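Local coordinates for SusD-like carbohydrate binding protein (Bacteroides vulgatus, PDB 3LEW), which probably binds carbohydrate at the outer membrane as a SusD-family protein, in support of nutrient uptake, at residues N234-E239 with N370-A375. Sequence-based numbering, arbitrary orientation.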
loop_
_atom_site.group_PDB
_atom_site.type_symbol
_atom_site.label_atom_id
_atom_site.label_comp_id
_atom_site.label_asym_id
_atom_site.label_seq_id
_atom_site.Cartn_x
_atom_site.Cartn_y
_atom_site.Cartn_z
ATOM N N ASN A 234 0.335 20.669 4.027
ATOM C CA ASN A 234 -0.435 20.086 5.143
ATOM C C ASN A 234 -1.919 19.955 4.817
ATOM O O ASN A 234 -2.767 19.763 5.702
ATOM C CB ASN A 234 -0.147 20.881 6.437
ATOM C CG ASN A 234 -0.846 22.223 6.494
ATOM O OD1 ASN A 234 -0.962 22.815 7.577
ATOM N ND2 ASN A 234 -1.297 22.723 5.366
ATOM N N TYR A 235 -2.218 19.966 3.518
ATOM C CA TYR A 235 -3.588 19.930 3.024
ATOM C C TYR A 235 -4.291 18.620 3.384
ATOM O O TYR A 235 -3.740 17.531 3.223
ATOM C CB TYR A 235 -3.632 20.063 1.514
ATOM C CG TYR A 235 -5.024 20.125 0.961
ATOM C CD1 TYR A 235 -5.733 21.302 0.993
ATOM C CD2 TYR A 235 -5.648 19.007 0.394
ATOM C CE1 TYR A 235 -7.026 21.387 0.487
ATOM C CE2 TYR A 235 -6.966 19.092 -0.136
ATOM C CZ TYR A 235 -7.634 20.290 -0.100
ATOM O OH TYR A 235 -8.936 20.457 -0.580
ATOM N N LEU A 236 -5.503 18.745 3.902
ATOM C CA LEU A 236 -6.364 17.600 4.090
ATOM C C LEU A 236 -7.654 17.861 3.318
ATOM O O LEU A 236 -8.226 18.958 3.414
ATOM C CB LEU A 236 -6.668 17.362 5.577
ATOM C CG LEU A 236 -5.514 16.809 6.446
ATOM C CD1 LEU A 236 -5.869 16.721 7.936
ATOM C CD2 LEU A 236 -5.045 15.412 5.939
HETATM N N MSE A 237 -8.106 16.862 2.561
HETATM C CA MSE A 237 -9.212 17.057 1.617
HETATM C C MSE A 237 -10.535 17.264 2.338
HETATM O O MSE A 237 -10.697 16.918 3.518
HETATM C CB MSE A 237 -9.285 15.897 0.612
HETATM C CG MSE A 237 -9.755 14.563 1.177
HETATM SE SE MSE A 237 -9.946 13.223 -0.174
HETATM C CE MSE A 237 -8.179 12.533 0.060
ATOM N N THR A 238 -11.460 17.893 1.626
ATOM C CA THR A 238 -12.785 18.147 2.150
ATOM C C THR A 238 -13.658 16.890 2.103
ATOM O O THR A 238 -13.327 15.861 1.453
ATOM C CB THR A 238 -13.512 19.223 1.312
ATOM O OG1 THR A 238 -13.732 18.713 -0.007
ATOM C CG2 THR A 238 -12.711 20.521 1.263
ATOM N N GLU A 239 -14.805 16.983 2.762
ATOM C CA GLU A 239 -15.769 15.895 2.720
ATOM C C GLU A 239 -16.191 15.557 1.279
ATOM O O GLU A 239 -16.261 14.392 0.910
ATOM C CB GLU A 239 -16.986 16.233 3.590
ATOM C CG GLU A 239 -18.129 15.198 3.567
ATOM C CD GLU A 239 -19.257 15.484 4.566
ATOM O OE1 GLU A 239 -19.172 16.454 5.367
ATOM O OE2 GLU A 239 -20.229 14.703 4.561
ATOM N N ASN A 370 -5.104 14.501 16.176
ATOM C CA ASN A 370 -6.337 15.264 16.314
ATOM C C ASN A 370 -6.632 16.146 15.103
ATOM O O ASN A 370 -7.791 16.413 14.834
ATOM C CB ASN A 370 -6.322 16.093 17.596
ATOM C CG ASN A 370 -6.730 15.276 18.826
ATOM O OD1 ASN A 370 -7.315 14.195 18.690
ATOM N ND2 ASN A 370 -6.413 15.772 20.012
ATOM N N ASP A 371 -5.606 16.646 14.411
ATOM C CA ASP A 371 -5.811 17.419 13.161
ATOM C C ASP A 371 -6.561 16.534 12.126
ATOM O O ASP A 371 -7.507 16.996 11.473
ATOM C CB ASP A 371 -4.489 17.861 12.498
ATOM C CG ASP A 371 -3.767 18.957 13.243
ATOM O OD1 ASP A 371 -4.428 19.772 13.953
ATOM O OD2 ASP A 371 -2.494 19.007 13.087
ATOM N N LEU A 372 -6.099 15.286 11.959
ATOM C CA LEU A 372 -6.726 14.377 11.012
ATOM C C LEU A 372 -8.136 14.050 11.493
ATOM O O LEU A 372 -9.094 14.104 10.728
ATOM C CB LEU A 372 -5.921 13.100 10.857
ATOM C CG LEU A 372 -6.494 12.023 9.944
ATOM C CD1 LEU A 372 -6.833 12.550 8.521
ATOM C CD2 LEU A 372 -5.485 10.843 9.883
ATOM N N LYS A 373 -8.267 13.719 12.773
ATOM C CA LYS A 373 -9.587 13.392 13.311
ATOM C C LYS A 373 -10.603 14.547 13.092
ATOM O O LYS A 373 -11.729 14.321 12.610
ATOM C CB LYS A 373 -9.488 12.978 14.776
ATOM C CG LYS A 373 -8.900 11.602 15.026
ATOM C CD LYS A 373 -8.761 11.339 16.548
ATOM C CE LYS A 373 -8.251 9.922 16.911
ATOM N NZ LYS A 373 -9.115 8.835 16.337
ATOM N N THR A 374 -10.210 15.765 13.465
ATOM C CA THR A 374 -11.012 16.943 13.234
ATOM C C THR A 374 -11.448 17.085 11.763
ATOM O O THR A 374 -12.634 17.393 11.464
ATOM C CB THR A 374 -10.279 18.222 13.695
ATOM O OG1 THR A 374 -10.071 18.134 15.115
ATOM C CG2 THR A 374 -11.133 19.492 13.381
ATOM N N ALA A 375 -10.508 16.893 10.850
ATOM C CA ALA A 375 -10.774 17.061 9.435
ATOM C C ALA A 375 -11.875 16.087 8.984
ATOM O O ALA A 375 -12.716 16.432 8.109
ATOM C CB ALA A 375 -9.502 16.887 8.589
HETATM O O HOH W 1 -12.670 17.266 5.543
#
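L236 projects from the loop onto one flank of helix 365-376. CD1 is the leading atom: it lies 3.7 Å from the CB of A375 and 3.9 Å from the carbonyl oxygen of D371, so it touches two successive turns of the helix at once. It also comes within 4.0 Å of the CA of L372, while CD2 adds a looser touch on that residue's CD1 at 4.2 Å. The side chain heads for the helix from CB onward; chi1 of -72°, with CG opposite the carbonyl carbon, and an extended chi2 then carry CD1 to it. Leucine suits this place because its branched, uncharged end can cover the helix flank and reach helix 346-359 as well. Alanine suits its own because a lone methyl lets the leucine come close to the backbone, where the D371 oxygen already accepts the helical bond from A375 N. L372 leaves the helix at an angle to the loop, and its CD1 methyl comes round toward L236; buried and apolar, it fits where it meets both L236 and L351.

No direct hydrogen bond joins the two segments. Further along, past the leucine, a water lies 2.8 Å from the O of M237 and 2.7 Å from the O of A375.

The loop runs from helix 219-232 to helix 239-242, whose N-cap is T238. Helix 346-359 packs against both partners: L236 touches A347 and Y350, and L372 also touches E401 of helix 387-401.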